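Local atomic coordinates of uncharacterized protein (Parabacteroides merdae, PDB entry 4R7F), a protein that is of unknown function but has three immunoglobulin-like beta-sandwich domains and begins with a domain resembling that of type 9 secretion system plug proteins. Residues Leu101-Asn105 against Asp106-Phe110; Phe172-Thr175 against Tyr176-Thr179. All coordinates share one frame; numbering follows the deposited sequence.

Contact 1 (Leu101-Asn105 against Asp106-Phe110)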
ATOM      1  N   LEU A 101     -15.151  11.826  20.092  1.00 49.03           N
ATOM      2  CA  LEU A 101     -15.999  12.735  19.350  1.00 46.05           C
ATOM      3  C   LEU A 101     -15.865  12.340  17.898  1.00 47.14           C
ATOM      4  O   LEU A 101     -14.751  12.307  17.359  1.00 39.50           O
ATOM      5  CB  LEU A 101     -15.518  14.171  19.545  1.00 44.28           C
ATOM      6  CG  LEU A 101     -16.131  15.252  18.662  1.00 44.94           C
ATOM      7  CD1 LEU A 101     -17.607  15.439  18.969  1.00 56.36           C
ATOM      8  CD2 LEU A 101     -15.407  16.548  18.899  1.00 43.27           C
ATOM      9  N   LEU A 102     -16.989  11.990  17.286  1.00 45.68           N
ATOM     10  CA  LEU A 102     -17.048  11.770  15.856  1.00 40.57           C
ATOM     11  C   LEU A 102     -17.640  13.002  15.170  1.00 41.91           C
ATOM     12  O   LEU A 102     -18.589  13.625  15.673  1.00 41.60           O
ATOM     13  CB  LEU A 102     -17.901  10.558  15.546  1.00 43.68           C
ATOM     14  CG  LEU A 102     -17.472   9.287  16.253  1.00 49.99           C
ATOM     15  CD1 LEU A 102     -18.385   8.141  15.851  1.00 57.47           C
ATOM     16  CD2 LEU A 102     -16.028   8.976  15.925  1.00 51.39           C
ATOM     17  N   LEU A 103     -17.072  13.346  14.023  1.00 35.25           N
ATOM     18  CA  LEU A 103     -17.577  14.420  13.205  1.00 33.75           C
ATOM     19  C   LEU A 103     -17.588  14.029  11.731  1.00 37.20           C
ATOM     20  O   LEU A 103     -16.683  13.367  11.262  1.00 39.20           O
ATOM     21  CB  LEU A 103     -16.698  15.630  13.375  1.00 38.23           C
ATOM     22  CG  LEU A 103     -16.843  16.384  14.690  1.00 43.86           C
ATOM     23  CD1 LEU A 103     -15.628  17.271  14.929  1.00 40.80           C
ATOM     24  CD2 LEU A 103     -18.109  17.215  14.676  1.00 42.88           C
ATOM     25  N   PRO A 104     -18.622  14.435  10.989  1.00 39.87           N
ATOM     26  CA  PRO A 104     -19.807  15.114  11.490  1.00 42.68           C
ATOM     27  C   PRO A 104     -20.664  14.145  12.325  1.00 44.73           C
ATOM     28  O   PRO A 104     -20.447  12.927  12.285  1.00 41.97           O
ATOM     29  CB  PRO A 104     -20.542  15.489  10.214  1.00 39.56           C
ATOM     30  CG  PRO A 104     -20.230  14.342   9.315  1.00 42.14           C
ATOM     31  CD  PRO A 104     -18.765  14.092   9.567  1.00 33.28           C
ATOM     32  N   ASN A 105     -21.609  14.678  13.087  1.00 44.00           N
ATOM     33  CA  ASN A 105     -22.458  13.840  13.920  1.00 44.90           C
ATOM     34  C   ASN A 105     -23.878  14.413  13.919  1.00 49.55           C
ATOM     35  O   ASN A 105     -24.201  15.233  13.061  1.00 48.67           O
ATOM     36  CB  ASN A 105     -21.843  13.716  15.326  1.00 40.82           C
ATOM     37  CG  ASN A 105     -21.629  15.060  16.000  1.00 41.99           C
ATOM     38  OD1 ASN A 105     -22.464  15.949  15.906  1.00 46.82           O
ATOM     39  ND2 ASN A 105     -20.502  15.218  16.682  1.00 53.69           N
ATOM     40  N   ASP A 106     -24.718  13.976  14.858  1.00 54.22           N
ATOM     41  CA  ASP A 106     -26.118  14.449  14.941  1.00 64.12           C
ATOM     42  C   ASP A 106     -26.232  15.938  15.313  1.00 52.14           C
ATOM     43  O   ASP A 106     -27.233  16.567  14.989  1.00 44.84           O
ATOM     44  CB  ASP A 106     -26.944  13.618  15.960  1.00 70.12           C
ATOM     45  CG  ASP A 106     -27.447  12.291  15.394  1.00 64.36           C
ATOM     46  OD1 ASP A 106     -27.126  11.946  14.243  1.00 67.35           O
ATOM     47  OD2 ASP A 106     -28.170  11.576  16.117  1.00 85.60           O
ATOM     48  N   ASP A 107     -25.226  16.483  15.998  1.00 48.74           N
ATOM     49  CA  ASP A 107     -25.238  17.872  16.481  1.00 45.74           C
ATOM     50  C   ASP A 107     -24.574  18.862  15.523  1.00 51.04           C
ATOM     51  O   ASP A 107     -24.885  20.062  15.568  1.00 46.73           O
ATOM     52  CB  ASP A 107     -24.463  17.982  17.808  1.00 57.11           C
ATOM     53  CG  ASP A 107     -25.096  17.193  18.953  1.00 70.61           C
ATOM     54  OD1 ASP A 107     -26.302  16.842  18.890  1.00 72.23           O
ATOM     55  OD2 ASP A 107     -24.362  16.930  19.931  1.00 63.12           O
ATOM     56  N   VAL A 108     -23.593  18.380  14.742  1.00 51.87           N
ATOM     57  CA  VAL A 108     -22.827  19.217  13.810  1.00 48.57           C
ATOM     58  C   VAL A 108     -22.570  18.504  12.493  1.00 46.15           C
ATOM     59  O   VAL A 108     -22.057  17.372  12.458  1.00 42.68           O
ATOM     60  CB  VAL A 108     -21.472  19.663  14.376  1.00 59.32           C
ATOM     61  CG1 VAL A 108     -20.773  20.592  13.386  1.00 54.70           C
ATOM     62  CG2 VAL A 108     -21.668  20.373  15.707  1.00 63.10           C
ATOM     63  N   GLN A 109     -22.952  19.174  11.410  1.00 48.49           N
ATOM     64  CA  GLN A 109     -22.602  18.751  10.065  1.00 47.71           C
ATOM     65  C   GLN A 109     -21.960  19.941   9.371  1.00 55.07           C
ATOM     66  O   GLN A 109     -22.153  21.084   9.787  1.00 47.23           O
ATOM     67  CB  GLN A 109     -23.824  18.282   9.282  1.00 51.85           C
ATOM     68  CG  GLN A 109     -24.774  17.362  10.039  1.00 57.80           C
ATOM     69  CD  GLN A 109     -25.797  18.122  10.845  1.00 51.51           C
ATOM     70  OE1 GLN A 109     -26.406  19.085  10.364  1.00 60.02           O
ATOM     71  NE2 GLN A 109     -25.976  17.712  12.096  1.00 48.51           N
ATOM     72  N   PHE A 110     -21.180  19.660   8.331  1.00 46.35           N
ATOM     73  CA  PHE A 110     -20.426  20.693   7.643  1.00 46.61           C
ATOM     74  C   PHE A 110     -21.113  21.059   6.342  1.00 47.34           C
ATOM     75  O   PHE A 110     -21.668  20.203   5.670  1.00 42.36           O
ATOM     76  CB  PHE A 110     -19.010  20.203   7.344  1.00 45.30           C
ATOM     77  CG  PHE A 110     -18.282  19.697   8.554  1.00 38.46           C
ATOM     78  CD1 PHE A 110     -17.901  20.558   9.545  1.00 37.80           C
ATOM     79  CD2 PHE A 110     -17.988  18.352   8.690  1.00 38.17           C
ATOM     80  CE1 PHE A 110     -17.249  20.095  10.667  1.00 41.49           C
ATOM     81  CE2 PHE A 110     -17.313  17.889   9.792  1.00 39.52           C
ATOM     82  CZ  PHE A 110     -16.955  18.764  10.789  1.00 38.05           C
TER
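The N105 side chain turns inward against D107 and V108 because its CG stands between its own backbone N and carbonyl carbon (chi1 57°), which holds the carboxamide inside the bend of the chain. Asparagine suits the place: its oxygen accepts while its nitrogen donates. N105 OD1 accepts D107 N at 2.8 Å, the bond of an Asx turn, and V108 N at 2.9 Å, the two donors lying on opposite faces of the carboxamide plane. N105 ND2 meanwhile reaches back to L102 O at 2.7 Å, nearly in line with that carbonyl. The backbone closes the same loop, with N105 N donating to V108 O at 2.8 Å.

Q109, bent at its second torsion (chi2 87°), brings NE2 to N105 O at 3.2 Å; the bond is almost straight (175°) and lies in the planes of both groups. P104, preceded by a cis peptide, sets its CB 4.0 Å from F110 CE2, proline ring and phenyl crossing at about a right angle, and F110 CZ is 4.1 Å from L103 CB. On the inner side L103 and V108 meet, both also touching Y55 of strand 53-60.

With an alanine in place of N105, the amides of D107 and V108 would probably lose their common acceptor and L102 O its donor, leaving the turn freer to change shape.

Within the part matching the first domain of type 9 secretion system plug proteins, the N105 carboxamide, together with the N105 N to V108 O bond and Q109, thus probably holds the turn that carries strand 96-103 into strand 109-110, one neutral group serving as acceptor for two amides and as donor to a carbonyl.

Contact 2 (Phe172-Thr175 against Tyr176-Thr179)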
ATOM      1  N   PHE A 172     -13.787  19.457 -13.836  1.00 28.66           N
ATOM      2  CA  PHE A 172     -13.816  20.655 -12.993  1.00 30.41           C
ATOM      3  C   PHE A 172     -12.852  21.686 -13.570  1.00 30.96           C
ATOM      4  O   PHE A 172     -11.803  21.944 -13.004  1.00 25.82           O
ATOM      5  CB  PHE A 172     -13.489  20.317 -11.534  1.00 32.81           C
ATOM      6  CG  PHE A 172     -13.839  21.408 -10.566  1.00 38.10           C
ATOM      7  CD1 PHE A 172     -15.150  21.566 -10.125  1.00 35.75           C
ATOM      8  CD2 PHE A 172     -12.862  22.305 -10.115  1.00 35.50           C
ATOM      9  CE1 PHE A 172     -15.483  22.583  -9.241  1.00 33.58           C
ATOM     10  CE2 PHE A 172     -13.196  23.317  -9.228  1.00 31.84           C
ATOM     11  CZ  PHE A 172     -14.504  23.461  -8.794  1.00 32.79           C
ATOM     12  N   PRO A 173     -13.200  22.251 -14.735  1.00 31.37           N
ATOM     13  CA  PRO A 173     -12.248  23.114 -15.409  1.00 33.33           C
ATOM     14  C   PRO A 173     -11.897  24.290 -14.524  1.00 36.55           C
ATOM     15  O   PRO A 173     -12.743  24.751 -13.756  1.00 25.79           O
ATOM     16  CB  PRO A 173     -12.999  23.544 -16.666  1.00 32.24           C
ATOM     17  CG  PRO A 173     -13.967  22.421 -16.925  1.00 31.01           C
ATOM     18  CD  PRO A 173     -14.415  22.051 -15.545  1.00 34.34           C
ATOM     19  N   ILE A 174     -10.627  24.686 -14.562  1.00 31.08           N
ATOM     20  CA  ILE A 174     -10.126  25.839 -13.804  1.00 30.42           C
ATOM     21  C   ILE A 174      -9.320  26.728 -14.743  1.00 27.58           C
ATOM     22  O   ILE A 174      -8.272  26.323 -15.250  1.00 28.58           O
ATOM     23  CB  ILE A 174      -9.219  25.400 -12.641  1.00 34.93           C
ATOM     24  CG1 ILE A 174     -10.001  24.598 -11.620  1.00 37.84           C
ATOM     25  CG2 ILE A 174      -8.618  26.595 -11.938  1.00 35.88           C
ATOM     26  CD1 ILE A 174      -9.114  23.681 -10.803  1.00 40.23           C
ATOM     27  N   THR A 175      -9.814  27.933 -14.990  1.00 28.07           N
ATOM     28  CA  THR A 175      -9.212  28.806 -15.994  1.00 31.80           C
ATOM     29  C   THR A 175      -7.758  29.203 -15.693  1.00 32.90           C
ATOM     30  O   THR A 175      -6.920  29.061 -16.563  1.00 27.96           O
ATOM     31  CB  THR A 175     -10.063  30.058 -16.226  1.00 27.15           C
ATOM     32  OG1 THR A 175     -11.441  29.675 -16.352  1.00 38.36           O
ATOM     33  CG2 THR A 175      -9.623  30.754 -17.485  1.00 31.33           C
ATOM     34  N   TYR A 176      -7.461  29.631 -14.460  1.00 32.39           N
ATOM     35  CA  TYR A 176      -6.126  30.101 -14.094  1.00 31.55           C
ATOM     36  C   TYR A 176      -5.626  29.367 -12.855  1.00 32.51           C
ATOM     37  O   TYR A 176      -5.556  29.913 -11.773  1.00 29.65           O
ATOM     38  CB  TYR A 176      -6.105  31.616 -13.828  1.00 33.26           C
ATOM     39  CG  TYR A 176      -6.405  32.519 -15.017  1.00 32.33           C
ATOM     40  CD1 TYR A 176      -5.397  32.930 -15.918  1.00 38.43           C
ATOM     41  CD2 TYR A 176      -7.700  32.996 -15.214  1.00 35.83           C
ATOM     42  CE1 TYR A 176      -5.703  33.759 -16.979  1.00 38.15           C
ATOM     43  CE2 TYR A 176      -8.011  33.835 -16.249  1.00 38.67           C
ATOM     44  CZ  TYR A 176      -7.032  34.215 -17.130  1.00 44.33           C
ATOM     45  OH  TYR A 176      -7.437  35.061 -18.140  1.00 44.54           O
ATOM     46  N   PRO A 177      -5.221  28.124 -13.019  1.00 30.30           N
ATOM     47  CA  PRO A 177      -4.795  27.372 -11.851  1.00 34.71           C
ATOM     48  C   PRO A 177      -3.502  27.857 -11.217  1.00 37.53           C
ATOM     49  O   PRO A 177      -3.240  27.547 -10.049  1.00 34.00           O
ATOM     50  CB  PRO A 177      -4.631  25.939 -12.386  1.00 36.93           C
ATOM     51  CG  PRO A 177      -4.432  26.099 -13.827  1.00 32.22           C
ATOM     52  CD  PRO A 177      -5.198  27.327 -14.244  1.00 30.86           C
ATOM     53  N   GLN A 178      -2.710  28.632 -11.945  1.00 36.87           N
ATOM     54  CA  GLN A 178      -1.423  29.074 -11.408  1.00 41.06           C
ATOM     55  C   GLN A 178      -1.683  30.109 -10.291  1.00 39.22           C
ATOM     56  O   GLN A 178      -0.887  30.280  -9.368  1.00 39.74           O
ATOM     57  CB  GLN A 178      -0.505  29.597 -12.533  1.00 34.81           C
ATOM     58  CG  GLN A 178      -1.072  30.713 -13.402  1.00 37.12           C
ATOM     59  CD  GLN A 178      -1.904  30.241 -14.604  1.00 38.64           C
ATOM     60  OE1 GLN A 178      -3.033  29.779 -14.469  1.00 34.49           O
ATOM     61  NE2 GLN A 178      -1.361  30.405 -15.781  1.00 39.27           N
ATOM     62  N   THR A 179      -2.845  30.735 -10.363  1.00 36.00           N
ATOM     63  CA  THR A 179      -3.283  31.748  -9.407  1.00 41.31           C
ATOM     64  C   THR A 179      -4.305  31.182  -8.437  1.00 37.10           C
ATOM     65  O   THR A 179      -4.271  31.501  -7.281  1.00 37.96           O
ATOM     66  CB  THR A 179      -4.059  32.903 -10.107  1.00 44.67           C
ATOM     67  OG1 THR A 179      -3.580  33.102 -11.431  1.00 65.27           O
ATOM     68  CG2 THR A 179      -3.909  34.168  -9.348  1.00 59.36           C
TER
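T175 and Y176 lead into the short helix 177-180, with Y176 at its N-cap position, in the connection between strands 160-168 and 181-187 of a protein built of immunoglobulin-like beta-sandwich domains. Their side chains run side by side and point the same way. The T175 methyl, CG2, lies anti to its backbone N, which lets it rest alongside the tyrosine ring, T175 CG2 being 3.7 Å from Y176 CE2. Both residues are exposed, and a threonine and a tyrosine suit such a site because each offers carbon for this contact and a hydroxyl suited to an exposed position.

On the buried side the order is apolar. The CG2 branch of I174 meets the first residue of the helix, 4.1 Å from P177 CB, and the I174 side chain also touches I391 of strand 389-397, while P177 packs on I203 of strand 202-204. Proline fits the first helical turn, where the backbone nitrogen needs no acceptor. The turn opens with T179 N donating to Y176 O at 3.2 Å. No hydrogen bond joins the two segments; instead, P177 CD lies 3.4 Å from I174 O and equally 3.4 Å from T175 O.

In the fold
Contact 1 and contact 2 follow one another along the chain and do not touch: their centres are 32 Å apart and their nearest atoms about 16 Å apart. Contact 1 lies within the plug-like first domain, on a connection that leaves the four-stranded sheet containing strand 96-103. Contact 2 comes later, on the connection out of strand 160-168, and packs toward strands 202-204 and 389-397. Both are local bends, one held mainly by hydrogen bonds and the other by apolar contact. No active site is known; the Q178 side chain in contact 2 is about 13 Å from a bound magnesium ion, too far to bind it directly.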